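Local coordinates for protein metallophosphoesterase (Clostridium thermocellum, PDB 4J6O) that removes phosphate groups as the manganese-binding, calcineurin-like phosphatase domain of bacterial Pnkp, probably acting on 2',3'-phosphate ends during RNA repair, at residues 35-40 / 51-56; 47-52 / 73-78. One frame throughout, in Å; residues are numbered along the deposited sequence.

Interaction 1: residues 35-40 / 51-56; sequences GYLIEE and RVTHPE
With CG anti to its own carbonyl carbon (chi1 -63°), Y36 presents one ring face to H54, whose CG is turned anti to the backbone N (chi1 -162°). The result is an edge-to-face, T-shaped pair: the ring planes stand at 70°, and H54 CD2 sits 3.5 Å above the centre of the tyrosine ring. Both rings are held at their polar ends, since Y36 OH bonds to D15, H54 NE2 to the carbonyl of L34, and H54 ND1 accepts the N-H of E56. G35, in the Schellman turn that ends helix 24-33, packs through its carbonyl O over a face of the H54 ring. Beyond this pair, strands 37-40 and 50-53 form a two-stranded antiparallel hairpin. L37 and T53 make a hydrogen-bonded pair, with L37 N 2.8 Å from T53 O. E39 and R51 make another. Between them lies the non-hydrogen-bonded pair I38 and V52, whose side chains point the same way, I38 CG1 lying 4.2 Å from V52 CG2. V52 CG1 also meets Y36 CB, and V52 continues onto L79 and M83 of helix 73-86. On the other face, L37 CB packs against T53 OG1 at 3.6 Å.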
loop_
_atom_site.group_PDB
_atom_site.type_symbol
_atom_site.label_atom_id
_atom_site.label_comp_id
_atom_site.label_asym_id
_atom_site.label_seq_id
_atom_site.Cartn_x
_atom_site.Cartn_y
_atom_site.Cartn_z
ATOM N N GLY A 35 -5.905 -0.435 -18.154
ATOM C CA GLY A 35 -7.020 -1.121 -18.759
ATOM C C GLY A 35 -8.224 -1.427 -17.883
ATOM O O GLY A 35 -9.206 -2.026 -18.356
ATOM N N TYR A 36 -8.180 -1.008 -16.616
ATOM C CA TYR A 36 -9.347 -1.145 -15.758
ATOM C C TYR A 36 -10.395 -0.147 -16.168
ATOM O O TYR A 36 -10.090 0.915 -16.690
ATOM C CB TYR A 36 -9.015 -0.989 -14.247
ATOM C CG TYR A 36 -8.075 -2.075 -13.775
ATOM C CD1 TYR A 36 -6.702 -1.938 -13.944
ATOM C CD2 TYR A 36 -8.566 -3.245 -13.196
ATOM C CE1 TYR A 36 -5.848 -2.947 -13.581
ATOM C CE2 TYR A 36 -7.716 -4.246 -12.799
ATOM C CZ TYR A 36 -6.357 -4.080 -12.999
ATOM O OH TYR A 36 -5.506 -5.105 -12.636
ATOM N N LEU A 37 -11.642 -0.508 -15.894
ATOM C CA LEU A 37 -12.801 0.290 -16.221
ATOM C C LEU A 37 -13.446 0.641 -14.902
ATOM O O LEU A 37 -13.776 -0.246 -14.108
ATOM C CB LEU A 37 -13.763 -0.587 -17.013
ATOM C CG LEU A 37 -13.065 -1.152 -18.242
ATOM C CD1 LEU A 37 -13.867 -2.304 -18.785
ATOM C CD2 LEU A 37 -12.913 -0.037 -19.272
ATOM N N ILE A 38 -13.597 1.937 -14.650
ATOM C CA ILE A 38 -14.154 2.389 -13.385
ATOM C C ILE A 38 -15.505 3.006 -13.634
ATOM O O ILE A 38 -15.661 3.948 -14.419
ATOM C CB ILE A 38 -13.240 3.431 -12.702
ATOM C CG1 ILE A 38 -11.875 2.854 -12.425
ATOM C CG2 ILE A 38 -13.885 3.951 -11.407
ATOM C CD1 ILE A 38 -10.930 3.930 -12.133
ATOM N N GLU A 39 -16.499 2.429 -12.990
ATOM C CA GLU A 39 -17.857 2.888 -13.131
ATOM C C GLU A 39 -18.184 3.633 -11.868
ATOM O O GLU A 39 -17.945 3.142 -10.759
ATOM C CB GLU A 39 -18.799 1.699 -13.312
ATOM C CG GLU A 39 -20.273 2.086 -13.358
ATOM C CD GLU A 39 -21.236 0.874 -13.360
ATOM O OE1 GLU A 39 -20.807 -0.266 -13.026
ATOM O OE2 GLU A 39 -22.428 1.077 -13.683
ATOM N N GLU A 40 -18.656 4.859 -12.035
ATOM C CA GLU A 40 -19.256 5.565 -10.924
ATOM C C GLU A 40 -20.680 5.036 -10.899
ATOM O O GLU A 40 -21.456 5.280 -11.817
ATOM C CB GLU A 40 -19.234 7.089 -11.126
ATOM C CG GLU A 40 -18.123 7.825 -10.393
ATOM C CD GLU A 40 -18.331 9.335 -10.430
ATOM O OE1 GLU A 40 -18.492 9.944 -9.344
ATOM O OE2 GLU A 40 -18.350 9.905 -11.550
ATOM N N ARG A 51 -17.354 0.787 -9.171
ATOM C CA ARG A 51 -17.149 -0.614 -9.540
ATOM C C ARG A 51 -16.070 -0.698 -10.603
ATOM O O ARG A 51 -16.143 -0.040 -11.634
ATOM C CB ARG A 51 -18.441 -1.286 -10.020
ATOM C CG ARG A 51 -18.359 -2.798 -9.938
ATOM C CD ARG A 51 -19.747 -3.502 -10.147
ATOM N NE ARG A 51 -19.743 -4.830 -9.525
ATOM C CZ ARG A 51 -19.387 -5.935 -10.165
ATOM N NH1 ARG A 51 -19.391 -7.109 -9.545
ATOM N NH2 ARG A 51 -19.058 -5.863 -11.444
ATOM N N VAL A 52 -15.062 -1.524 -10.341
ATOM C CA VAL A 52 -13.899 -1.617 -11.225
ATOM C C VAL A 52 -13.850 -3.003 -11.861
ATOM O O VAL A 52 -14.019 -4.000 -11.142
ATOM C CB VAL A 52 -12.594 -1.380 -10.429
ATOM C CG1 VAL A 52 -11.438 -1.243 -11.420
ATOM C CG2 VAL A 52 -12.783 -0.109 -9.602
ATOM N N THR A 53 -13.608 -3.066 -13.180
ATOM C CA THR A 53 -13.457 -4.345 -13.869
ATOM C C THR A 53 -12.269 -4.298 -14.815
ATOM O O THR A 53 -11.714 -3.229 -15.074
ATOM C CB THR A 53 -14.745 -4.706 -14.637
ATOM O OG1 THR A 53 -15.060 -3.666 -15.569
ATOM C CG2 THR A 53 -15.888 -4.873 -13.643
ATOM N N HIS A 54 -11.861 -5.476 -15.284
ATOM C CA HIS A 54 -10.805 -5.593 -16.283
ATOM C C HIS A 54 -11.167 -6.718 -17.276
ATOM O O HIS A 54 -11.389 -7.865 -16.880
ATOM C CB HIS A 54 -9.430 -5.842 -15.621
ATOM C CG HIS A 54 -8.281 -5.539 -16.539
ATOM N ND1 HIS A 54 -7.963 -6.337 -17.616
ATOM C CD2 HIS A 54 -7.392 -4.514 -16.553
ATOM C CE1 HIS A 54 -6.940 -5.810 -18.273
ATOM N NE2 HIS A 54 -6.571 -4.699 -17.645
ATOM N N PRO A 55 -11.157 -6.385 -18.554
ATOM C CA PRO A 55 -11.570 -7.366 -19.570
ATOM C C PRO A 55 -10.627 -8.553 -19.700
ATOM O O PRO A 55 -11.065 -9.608 -20.149
ATOM C CB PRO A 55 -11.600 -6.547 -20.867
ATOM C CG PRO A 55 -10.827 -5.310 -20.594
ATOM C CD PRO A 55 -10.878 -5.058 -19.106
ATOM N N GLU A 56 -9.365 -8.394 -19.317
ATOM C CA GLU A 56 -8.424 -9.511 -19.349
ATOM C C GLU A 56 -8.362 -10.259 -18.000
ATOM O O GLU A 56 -7.512 -11.139 -17.805
ATOM C CB GLU A 56 -7.044 -9.027 -19.774
ATOM C CG GLU A 56 -7.018 -8.304 -21.121
ATOM C CD GLU A 56 -5.644 -7.695 -21.416
ATOM O OE1 GLU A 56 -4.796 -7.585 -20.486
ATOM O OE2 GLU A 56 -5.402 -7.338 -22.589
#

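Interaction 2: residues 47-52 / 73-78; sequences SGKYRV and ITEVLK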
loop_
_atom_site.group_PDB
_atom_site.type_symbol
_atom_site.label_atom_id
_atom_site.label_comp_id
_atom_site.label_asym_id
_atom_site.label_seq_id
_atom_site.Cartn_x
_atom_site.Cartn_y
_atom_site.Cartn_z
ATOM N N SER A 47 -18.380 2.149 -0.005
ATOM C CA SER A 47 -17.658 1.168 -0.813
ATOM C C SER A 47 -18.431 0.687 -2.047
ATOM O O SER A 47 -17.917 -0.140 -2.815
ATOM C CB SER A 47 -17.178 -0.015 0.035
ATOM O OG SER A 47 -18.267 -0.839 0.401
ATOM N N GLY A 48 -19.665 1.181 -2.219
ATOM C CA GLY A 48 -20.448 0.833 -3.386
ATOM C C GLY A 48 -20.475 1.996 -4.370
ATOM O O GLY A 48 -21.211 1.971 -5.367
ATOM N N LYS A 49 -19.650 3.009 -4.118
ATOM C CA LYS A 49 -19.647 4.218 -4.925
ATOM C C LYS A 49 -19.067 3.904 -6.304
ATOM O O LYS A 49 -19.490 4.469 -7.306
ATOM C CB LYS A 49 -18.826 5.313 -4.230
ATOM C CG LYS A 49 -18.935 6.675 -4.889
ATOM C CD LYS A 49 -18.317 7.746 -4.009
ATOM C CE LYS A 49 -18.543 9.174 -4.548
ATOM N NZ LYS A 49 -18.043 9.321 -5.938
ATOM N N TYR A 50 -18.114 2.975 -6.354
ATOM C CA TYR A 50 -17.426 2.656 -7.602
ATOM C C TYR A 50 -17.496 1.151 -7.901
ATOM O O TYR A 50 -17.663 0.343 -7.001
ATOM C CB TYR A 50 -15.972 3.103 -7.541
ATOM C CG TYR A 50 -15.768 4.562 -7.230
ATOM C CD1 TYR A 50 -16.048 5.544 -8.178
ATOM C CD2 TYR A 50 -15.257 4.951 -5.992
ATOM C CE1 TYR A 50 -15.814 6.881 -7.902
ATOM C CE2 TYR A 50 -15.044 6.276 -5.699
ATOM C CZ TYR A 50 -15.326 7.237 -6.656
ATOM O OH TYR A 50 -15.095 8.557 -6.351
ATOM N N ARG A 51 -17.354 0.787 -9.171
ATOM C CA ARG A 51 -17.149 -0.614 -9.540
ATOM C C ARG A 51 -16.070 -0.698 -10.603
ATOM O O ARG A 51 -16.143 -0.040 -11.634
ATOM C CB ARG A 51 -18.441 -1.286 -10.020
ATOM C CG ARG A 51 -18.359 -2.798 -9.938
ATOM C CD ARG A 51 -19.747 -3.502 -10.147
ATOM N NE ARG A 51 -19.743 -4.830 -9.525
ATOM C CZ ARG A 51 -19.387 -5.935 -10.165
ATOM N NH1 ARG A 51 -19.391 -7.109 -9.545
ATOM N NH2 ARG A 51 -19.058 -5.863 -11.444
ATOM N N VAL A 52 -15.062 -1.524 -10.341
ATOM C CA VAL A 52 -13.899 -1.617 -11.225
ATOM C C VAL A 52 -13.850 -3.003 -11.861
ATOM O O VAL A 52 -14.019 -4.000 -11.142
ATOM C CB VAL A 52 -12.594 -1.380 -10.429
ATOM C CG1 VAL A 52 -11.438 -1.243 -11.420
ATOM C CG2 VAL A 52 -12.783 -0.109 -9.602
ATOM N N ILE A 73 -8.466 11.404 0.117
ATOM C CA ILE A 73 -8.350 10.187 0.902
ATOM C C ILE A 73 -9.662 9.337 0.994
ATOM O O ILE A 73 -9.610 8.114 0.892
ATOM C CB ILE A 73 -7.857 10.567 2.298
ATOM C CG1 ILE A 73 -6.487 11.237 2.155
ATOM C CG2 ILE A 73 -7.813 9.342 3.182
ATOM C CD1 ILE A 73 -6.000 12.049 3.428
ATOM N N THR A 74 -10.834 9.950 1.213
ATOM C CA THR A 74 -12.030 9.114 1.341
ATOM C C THR A 74 -12.449 8.476 0.006
ATOM O O THR A 74 -12.941 7.383 0.001
ATOM C CB THR A 74 -13.258 9.835 1.963
ATOM O OG1 THR A 74 -13.666 10.901 1.110
ATOM C CG2 THR A 74 -12.913 10.393 3.333
ATOM N N GLU A 75 -12.165 9.159 -1.104
ATOM C CA GLU A 75 -12.452 8.591 -2.415
ATOM C C GLU A 75 -11.524 7.411 -2.676
ATOM O O GLU A 75 -11.983 6.383 -3.189
ATOM C CB GLU A 75 -12.324 9.626 -3.531
ATOM C CG GLU A 75 -13.399 10.717 -3.489
ATOM C CD GLU A 75 -14.804 10.179 -3.215
ATOM O OE1 GLU A 75 -15.297 9.339 -4.005
ATOM O OE2 GLU A 75 -15.408 10.596 -2.196
ATOM N N VAL A 76 -10.234 7.559 -2.327
ATOM C CA VAL A 76 -9.332 6.420 -2.425
ATOM C C VAL A 76 -9.880 5.242 -1.604
ATOM O O VAL A 76 -9.896 4.104 -2.043
ATOM C CB VAL A 76 -7.902 6.757 -1.921
ATOM C CG1 VAL A 76 -7.037 5.509 -1.836
ATOM C CG2 VAL A 76 -7.238 7.779 -2.873
ATOM N N LEU A 77 -10.312 5.526 -0.382
ATOM C CA LEU A 77 -10.799 4.453 0.468
ATOM C C LEU A 77 -12.021 3.780 -0.138
ATOM O O LEU A 77 -12.124 2.537 -0.174
ATOM C CB LEU A 77 -11.153 5.005 1.853
ATOM C CG LEU A 77 -9.934 5.164 2.747
ATOM C CD1 LEU A 77 -10.322 6.051 3.922
ATOM C CD2 LEU A 77 -9.446 3.821 3.226
ATOM N N LYS A 78 -12.945 4.584 -0.627
ATOM C CA LYS A 78 -14.163 3.985 -1.199
ATOM C C LYS A 78 -13.822 3.103 -2.392
ATOM O O LYS A 78 -14.392 2.041 -2.584
ATOM C CB LYS A 78 -15.125 5.091 -1.635
ATOM C CG LYS A 78 -15.709 5.847 -0.468
ATOM C CD LYS A 78 -16.457 7.072 -0.906
ATOM C CE LYS A 78 -16.750 7.952 0.283
ATOM N NZ LYS A 78 -17.648 9.009 -0.136
HETATM O O HOH W 1 -16.240 1.489 -4.584
#
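Only at S47 and K78 do the two backbones draw close, their CA atoms 4.5 Å apart where the 3-10 turn at 47-48 meets helix 73-86; the chain then departs into strand 50-53. A water bridges the gap, accepting from Y50 N and donating to K78 O (2.8 Å from the water oxygen). In the conformer described, the E75 chain bends at chi2 (-44°), bringing OE1 to the edge of the Y50 ring. Y50 OH points at E75 OE1 as the donor of a hydrogen bond whose 2.5 Å length is suspiciously short and so uncertain. Carboxylate and ring planes are turned 76° against each other. K49 lies with CG over the centre of one face of that ring, and its bent end returns NZ to Y50 OH (3.1 Å) and to a salt bridge with E75 OE1 (3.4 Å). E75 OE2 has a weak bond from K78 NZ, which also forms a salt bridge with E125; K78 makes a cation-pi contact with F129. K78 CD also touches K49 CD at 3.7 Å. The assembly is a salt-bridge network of K49, E75 and K78 that ties the start of strand 50-53 and the loop before it to helix 73-86, within the calcineurin-like alpha/beta fold.

How the interactions relate
Interaction 1 builds a small hairpin, and interaction 2 joins one end of it to a helix. Their centres lie 13 Å apart on the same side of the chain's centre, and they share R51 and V52 on strand 50-53. Along the chain, strand 37-40 comes first, then the turn and strand 50-53, and lastly helix 73-86. Interaction 1 pairs the two strands into their own sheet; interaction 2 carries the turn end of the second strand to that helix. They meet directly where E40 OE1 makes a weak ion pair with K49 NZ and E40 CG packs on the Y50 ring. The hairpin is thereby packed on helix 73-86, as a peripheral part of the phosphatase domain.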